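Putative nisin-resistance protein (PDB 4Y68) probably cleaves the lantibiotic nisin as an S41-family serine peptidase, a lipoprotein that would thereby make the bacterium resistant to it. Local coordinates at residues I126-Y137 and N160-M168. Residues are numbered along the deposited sequence; the frame is centred on the assembly and turned at random.
Sequences ISKLDKRSISHY and NTGGNMIPM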
ATOM      1  N   ILE A 126       4.052  -6.698  -4.544  1.00 22.07           N
ATOM      2  CA  ILE A 126       4.410  -7.852  -3.731  1.00 21.88           C
ATOM      3  C   ILE A 126       3.587  -7.812  -2.456  1.00 25.25           C
ATOM      4  O   ILE A 126       3.533  -6.779  -1.778  1.00 20.42           O
ATOM      5  CB  ILE A 126       5.894  -7.881  -3.357  1.00 19.50           C
ATOM      6  CG1 ILE A 126       6.150  -8.977  -2.317  1.00 20.02           C
ATOM      7  CG2 ILE A 126       6.346  -6.519  -2.828  1.00 19.80           C
ATOM      8  CD1 ILE A 126       7.628  -9.193  -2.012  1.00 22.39           C
ATOM      9  N   SER A 127       2.961  -8.939  -2.138  1.00 24.15           N
ATOM     10  CA  SER A 127       2.065  -9.044  -0.997  1.00 26.28           C
ATOM     11  C   SER A 127       2.610  -9.964   0.066  1.00 35.03           C
ATOM     12  O   SER A 127       1.974 -10.157   1.109  1.00 29.64           O
ATOM     13  CB  SER A 127       0.700  -9.551  -1.440  1.00 31.99           C
ATOM     14  OG  SER A 127      -0.177  -8.445  -1.565  1.00 41.68           O
ATOM     15  N   LYS A 128       3.774 -10.552  -0.212  1.00 27.20           N
ATOM     16  CA  LYS A 128       4.343 -11.535   0.685  1.00 26.21           C
ATOM     17  C   LYS A 128       4.715 -10.894   1.995  1.00 30.63           C
ATOM     18  O   LYS A 128       4.998  -9.695   2.049  1.00 32.25           O
ATOM     19  CB  LYS A 128       5.539 -12.218   0.040  1.00 31.42           C
ATOM     20  CG  LYS A 128       5.115 -13.450  -0.773  1.00 32.55           C
ATOM     21  CD  LYS A 128       6.211 -13.909  -1.709  1.00 39.99           C
ATOM     22  CE  LYS A 128       5.786 -15.118  -2.548  1.00 44.82           C
ATOM     23  NZ  LYS A 128       6.817 -15.426  -3.588  1.00 46.83           N
ATOM     24  N   LEU A 129       4.654 -11.701   3.054  1.00 30.63           N
ATOM     25  CA  LEU A 129       4.960 -11.279   4.424  1.00 31.71           C
ATOM     26  C   LEU A 129       6.253 -11.905   4.913  1.00 30.88           C
ATOM     27  O   LEU A 129       6.952 -11.324   5.729  1.00 29.97           O
ATOM     28  CB  LEU A 129       3.834 -11.674   5.397  1.00 32.72           C
ATOM     29  CG  LEU A 129       2.435 -11.126   5.147  1.00 32.02           C
ATOM     30  CD1 LEU A 129       1.498 -11.548   6.279  1.00 23.66           C
ATOM     31  CD2 LEU A 129       2.532  -9.603   5.019  1.00 28.21           C
ATOM     32  N   ASP A 130       6.542 -13.112   4.432  1.00 33.13           N
ATOM     33  CA  ASP A 130       7.689 -13.862   4.915  1.00 36.53           C
ATOM     34  C   ASP A 130       8.999 -13.113   4.682  1.00 33.90           C
ATOM     35  O   ASP A 130       9.226 -12.512   3.631  1.00 33.81           O
ATOM     36  CB  ASP A 130       7.738 -15.243   4.258  1.00 33.62           C
ATOM     37  CG  ASP A 130       8.254 -15.189   2.872  1.00 37.83           C
ATOM     38  OD1 ASP A 130       9.473 -15.407   2.699  1.00 39.20           O
ATOM     39  OD2 ASP A 130       7.451 -14.899   1.960  1.00 38.54           O
ATOM     40  N   LYS A 131       9.849 -13.151   5.698  1.00 35.31           N
ATOM     41  CA  LYS A 131      11.080 -12.363   5.766  1.00 35.09           C
ATOM     42  C   LYS A 131      12.019 -12.567   4.577  1.00 34.36           C
ATOM     43  O   LYS A 131      12.685 -11.628   4.122  1.00 32.83           O
ATOM     44  CB  LYS A 131      11.805 -12.719   7.065  1.00 35.21           C
ATOM     45  CG  LYS A 131      12.911 -11.793   7.521  1.00 38.43           C
ATOM     46  CD  LYS A 131      13.465 -12.317   8.860  1.00 37.25           C
ATOM     47  CE  LYS A 131      14.139 -11.230   9.699  1.00 40.52           C
ATOM     48  NZ  LYS A 131      15.524 -10.862   9.286  1.00 43.42           N
ATOM     49  N   ARG A 132      12.089 -13.798   4.088  1.00 32.36           N
ATOM     50  CA  ARG A 132      13.031 -14.117   3.019  1.00 37.39           C
ATOM     51  C   ARG A 132      12.617 -13.438   1.728  1.00 30.26           C
ATOM     52  O   ARG A 132      13.429 -12.771   1.095  1.00 31.96           O
ATOM     53  CB  ARG A 132      13.149 -15.634   2.811  1.00 36.52           C
ATOM     54  CG  ARG A 132      14.126 -16.015   1.693  1.00 45.80           C
ATOM     55  CD  ARG A 132      14.375 -17.532   1.585  1.00 55.42           C
ATOM     56  NE  ARG A 132      15.363 -18.010   2.556  1.00 65.84           N
ATOM     57  CZ  ARG A 132      15.063 -18.652   3.685  1.00 68.94           C
ATOM     58  NH1 ARG A 132      13.793 -18.909   3.994  1.00 65.80           N
ATOM     59  NH2 ARG A 132      16.032 -19.045   4.507  1.00 56.44           N
ATOM     60  N   SER A 133      11.351 -13.599   1.357  1.00 29.89           N
ATOM     61  CA  SER A 133      10.827 -12.996   0.141  1.00 30.48           C
ATOM     62  C   SER A 133      10.959 -11.481   0.147  1.00 29.53           C
ATOM     63  O   SER A 133      11.331 -10.881  -0.868  1.00 25.91           O
ATOM     64  CB  SER A 133       9.353 -13.357  -0.060  1.00 32.37           C
ATOM     65  OG  SER A 133       9.140 -14.748  -0.046  1.00 30.89           O
ATOM     66  N   ILE A 134      10.611 -10.854   1.270  1.00 27.78           N
ATOM     67  CA  ILE A 134      10.565  -9.398   1.282  1.00 27.80           C
ATOM     68  C   ILE A 134      11.972  -8.858   1.310  1.00 25.44           C
ATOM     69  O   ILE A 134      12.209  -7.777   0.808  1.00 27.82           O
ATOM     70  CB  ILE A 134       9.761  -8.805   2.475  1.00 28.49           C
ATOM     71  CG1 ILE A 134      10.466  -9.080   3.798  1.00 31.84           C
ATOM     72  CG2 ILE A 134       8.310  -9.292   2.465  1.00 27.83           C
ATOM     73  CD1 ILE A 134       9.794  -8.407   5.004  1.00 34.06           C
ATOM     74  N   SER A 135      12.908  -9.616   1.880  1.00 26.96           N
ATOM     75  CA  SER A 135      14.318  -9.217   1.878  1.00 27.21           C
ATOM     76  C   SER A 135      14.979  -9.412   0.492  1.00 26.67           C
ATOM     77  O   SER A 135      15.864  -8.648   0.083  1.00 25.67           O
ATOM     78  CB  SER A 135      15.087 -10.003   2.942  1.00 32.51           C
ATOM     79  OG  SER A 135      14.493  -9.835   4.228  1.00 36.67           O
ATOM     80  N   HIS A 136      14.543 -10.433  -0.233  1.00 26.82           N
ATOM     81  CA  HIS A 136      14.983 -10.590  -1.607  1.00 29.20           C
ATOM     82  C   HIS A 136      14.478  -9.423  -2.463  1.00 28.60           C
ATOM     83  O   HIS A 136      15.211  -8.904  -3.293  1.00 31.52           O
ATOM     84  CB  HIS A 136      14.515 -11.927  -2.182  1.00 31.10           C
ATOM     85  CG  HIS A 136      14.822 -12.086  -3.635  1.00 39.72           C
ATOM     86  ND1 HIS A 136      13.941 -12.659  -4.525  1.00 42.73           N
ATOM     87  CD2 HIS A 136      15.907 -11.722  -4.359  1.00 46.71           C
ATOM     88  CE1 HIS A 136      14.471 -12.642  -5.737  1.00 40.44           C
ATOM     89  NE2 HIS A 136      15.663 -12.079  -5.663  1.00 41.94           N
ATOM     90  N   TYR A 137      13.240  -8.985  -2.241  1.00 29.77           N
ATOM     91  CA  TYR A 137      12.689  -7.867  -3.010  1.00 26.34           C
ATOM     92  C   TYR A 137      13.447  -6.576  -2.707  1.00 24.31           C
ATOM     93  O   TYR A 137      13.940  -5.927  -3.618  1.00 23.24           O
ATOM     94  CB  TYR A 137      11.194  -7.700  -2.717  1.00 23.40           C
ATOM     95  CG  TYR A 137      10.453  -6.596  -3.490  1.00 21.51           C
ATOM     96  CD1 TYR A 137      10.709  -5.241  -3.259  1.00 20.91           C
ATOM     97  CD2 TYR A 137       9.443  -6.921  -4.392  1.00 22.94           C
ATOM     98  CE1 TYR A 137       9.996  -4.243  -3.950  1.00 22.73           C
ATOM     99  CE2 TYR A 137       8.714  -5.940  -5.078  1.00 18.84           C
ATOM    100  CZ  TYR A 137       8.996  -4.612  -4.851  1.00 22.36           C
ATOM    101  OH  TYR A 137       8.286  -3.664  -5.531  1.00 20.53           O
ATOM    102  N   ASN A 160       1.542  -1.476 -10.467  1.00 20.64           N
ATOM    103  CA  ASN A 160       1.807  -1.939  -9.100  1.00 19.17           C
ATOM    104  C   ASN A 160       0.584  -1.604  -8.260  1.00 19.11           C
ATOM    105  O   ASN A 160       0.322  -0.435  -7.992  1.00 20.50           O
ATOM    106  CB  ASN A 160       3.081  -1.294  -8.537  1.00 20.65           C
ATOM    107  CG  ASN A 160       3.391  -1.710  -7.107  1.00 20.05           C
ATOM    108  OD1 ASN A 160       2.531  -2.208  -6.371  1.00 22.19           O
ATOM    109  ND2 ASN A 160       4.631  -1.471  -6.692  1.00 18.36           N
ATOM    110  N   THR A 161      -0.175  -2.626  -7.871  1.00 19.61           N
ATOM    111  CA  THR A 161      -1.442  -2.417  -7.146  1.00 21.23           C
ATOM    112  C   THR A 161      -1.271  -2.552  -5.632  1.00 22.89           C
ATOM    113  O   THR A 161      -2.255  -2.666  -4.882  1.00 23.32           O
ATOM    114  CB  THR A 161      -2.530  -3.416  -7.596  1.00 22.48           C
ATOM    115  OG1 THR A 161      -2.149  -4.728  -7.175  1.00 21.03           O
ATOM    116  CG2 THR A 161      -2.696  -3.414  -9.146  1.00 23.91           C
ATOM    117  N   GLY A 162      -0.027  -2.547  -5.181  1.00 18.49           N
ATOM    118  CA  GLY A 162       0.226  -2.500  -3.756  1.00 21.85           C
ATOM    119  C   GLY A 162       0.740  -3.792  -3.178  1.00 24.19           C
ATOM    120  O   GLY A 162       1.469  -4.544  -3.829  1.00 23.14           O
ATOM    121  N   GLY A 163       0.347  -4.046  -1.940  1.00 21.11           N
ATOM    122  CA  GLY A 163       0.863  -5.162  -1.173  1.00 20.43           C
ATOM    123  C   GLY A 163       1.605  -4.663   0.052  1.00 21.83           C
ATOM    124  O   GLY A 163       1.198  -3.688   0.687  1.00 22.89           O
ATOM    125  N   ASN A 164       2.712  -5.325   0.367  1.00 21.65           N
ATOM    126  CA  ASN A 164       3.505  -5.038   1.557  1.00 20.49           C
ATOM    127  C   ASN A 164       4.363  -3.787   1.387  1.00 20.85           C
ATOM    128  O   ASN A 164       5.306  -3.794   0.614  1.00 22.93           O
ATOM    129  CB  ASN A 164       4.378  -6.265   1.867  1.00 20.76           C
ATOM    130  CG  ASN A 164       4.982  -6.238   3.253  1.00 21.56           C
ATOM    131  OD1 ASN A 164       5.103  -5.191   3.874  1.00 22.68           O
ATOM    132  ND2 ASN A 164       5.396  -7.413   3.736  1.00 25.05           N
ATOM    133  N   MET A 165       4.016  -2.708   2.087  1.00 18.85           N
ATOM    134  CA  MET A 165       4.796  -1.460   2.057  1.00 21.99           C
ATOM    135  C   MET A 165       6.289  -1.637   2.405  1.00 21.28           C
ATOM    136  O   MET A 165       7.148  -0.967   1.842  1.00 23.27           O
ATOM    137  CB  MET A 165       4.197  -0.440   3.025  1.00 23.28           C
ATOM    138  CG  MET A 165       2.996   0.294   2.471  1.00 27.04           C
ATOM    139  SD  MET A 165       3.437   1.823   1.680  1.00 26.31           S
ATOM    140  CE  MET A 165       3.873   2.826   3.063  1.00 24.18           C
ATOM    141  N   ILE A 166       6.578  -2.558   3.309  1.00 19.96           N
ATOM    142  CA  ILE A 166       7.910  -2.694   3.908  1.00 26.39           C
ATOM    143  C   ILE A 166       9.070  -2.932   2.908  1.00 24.71           C
ATOM    144  O   ILE A 166      10.080  -2.230   2.957  1.00 25.41           O
ATOM    145  CB  ILE A 166       7.886  -3.826   4.959  1.00 22.79           C
ATOM    146  CG1 ILE A 166       7.096  -3.364   6.184  1.00 26.94           C
ATOM    147  CG2 ILE A 166       9.285  -4.208   5.374  1.00 29.40           C
ATOM    148  CD1 ILE A 166       6.965  -4.439   7.271  1.00 26.77           C
ATOM    149  N   PRO A 167       8.932  -3.912   2.002  1.00 23.34           N
ATOM    150  CA  PRO A 167       9.969  -4.111   0.979  1.00 22.42           C
ATOM    151  C   PRO A 167      10.020  -2.999  -0.082  1.00 26.51           C
ATOM    152  O   PRO A 167      11.082  -2.736  -0.677  1.00 21.67           O
ATOM    153  CB  PRO A 167       9.572  -5.448   0.341  1.00 27.08           C
ATOM    154  CG  PRO A 167       8.130  -5.674   0.741  1.00 23.26           C
ATOM    155  CD  PRO A 167       7.991  -5.042   2.070  1.00 19.99           C
ATOM    156  N   MET A 168       8.881  -2.351  -0.329  1.00 25.08           N
ATOM    157  CA  MET A 168       8.832  -1.249  -1.292  1.00 27.45           C
ATOM    158  C   MET A 168       9.559  -0.025  -0.771  1.00 24.90           C
ATOM    159  O   MET A 168      10.466   0.507  -1.426  1.00 28.62           O
ATOM    160  CB  MET A 168       7.381  -0.877  -1.634  1.00 23.84           C
ATOM    161  CG  MET A 168       6.683  -1.931  -2.426  1.00 26.25           C
ATOM    162  SD  MET A 168       5.098  -1.397  -3.073  1.00 24.82           S
ATOM    163  CE  MET A 168       4.398  -3.033  -3.232  1.00 18.21           C
TER
HETATM  164  O   HOH W   1       6.129  -8.693   6.450  1.00 26.96           O
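Asn164 meets the loop 126-130 with both its backbone and its side chain. Its N-H donates to Ile126 O at 2.7 Å from Asn164 N, and its side-chain amide reaches Lys128 O, 2.9 Å from ND2. That second bond is nearly straight (174° at the hydrogen), and Lys128 O lies exactly in the amide plane, evidence that the amide's rotation is fixed. The torsion explains the reach: with CG opposite the backbone N (chi1 -166°), the amide extends toward the loop while OD1 still caps Ile166 N, making Asn164 the N-cap of helix 165-171. Beside it Ile126 and Gly163 form a single beta bridge, in which the bond from Ile126 N to Gly162 O is weak. Gly163 CA comes up to Ile126 O in a CA-H...O contact of 3.2 Å.

The tight part lies between the two helices. The Pro167 ring wedges between Ile134 and Tyr137: its CG is 3.9 Å from Ile134 CB, and its CB is 3.8 Å from Tyr137 CD1. Tyr137 crosses the proline at about a right angle, and its hydroxyl bonds to Pro124 O. Met168 extends past Ile126 in the opposite sense, bringing CE within 4.0 Å of Ile126 CG2. In the S41 peptidase domain, these segments follow the neighbouring parallel strands 118-122 and 152-156 of the mixed sheet, so the contact joins the loops and helices leaving them. Gly163 O also accepts from Ser229 OG, at the start of helix 229-235.

Packing is sparser toward Leu129, which is exposed and offers only CD2, 3.8 Å from Asn164 ND2. Here a water accepts from that same ND2 and donates to Leu129 O, giving the amide nitrogen a second partner. Nearby, Ile134 CD1 and Ile166 CG2 stand 4.2 Å apart, with a bound MES molecule close to Ile166.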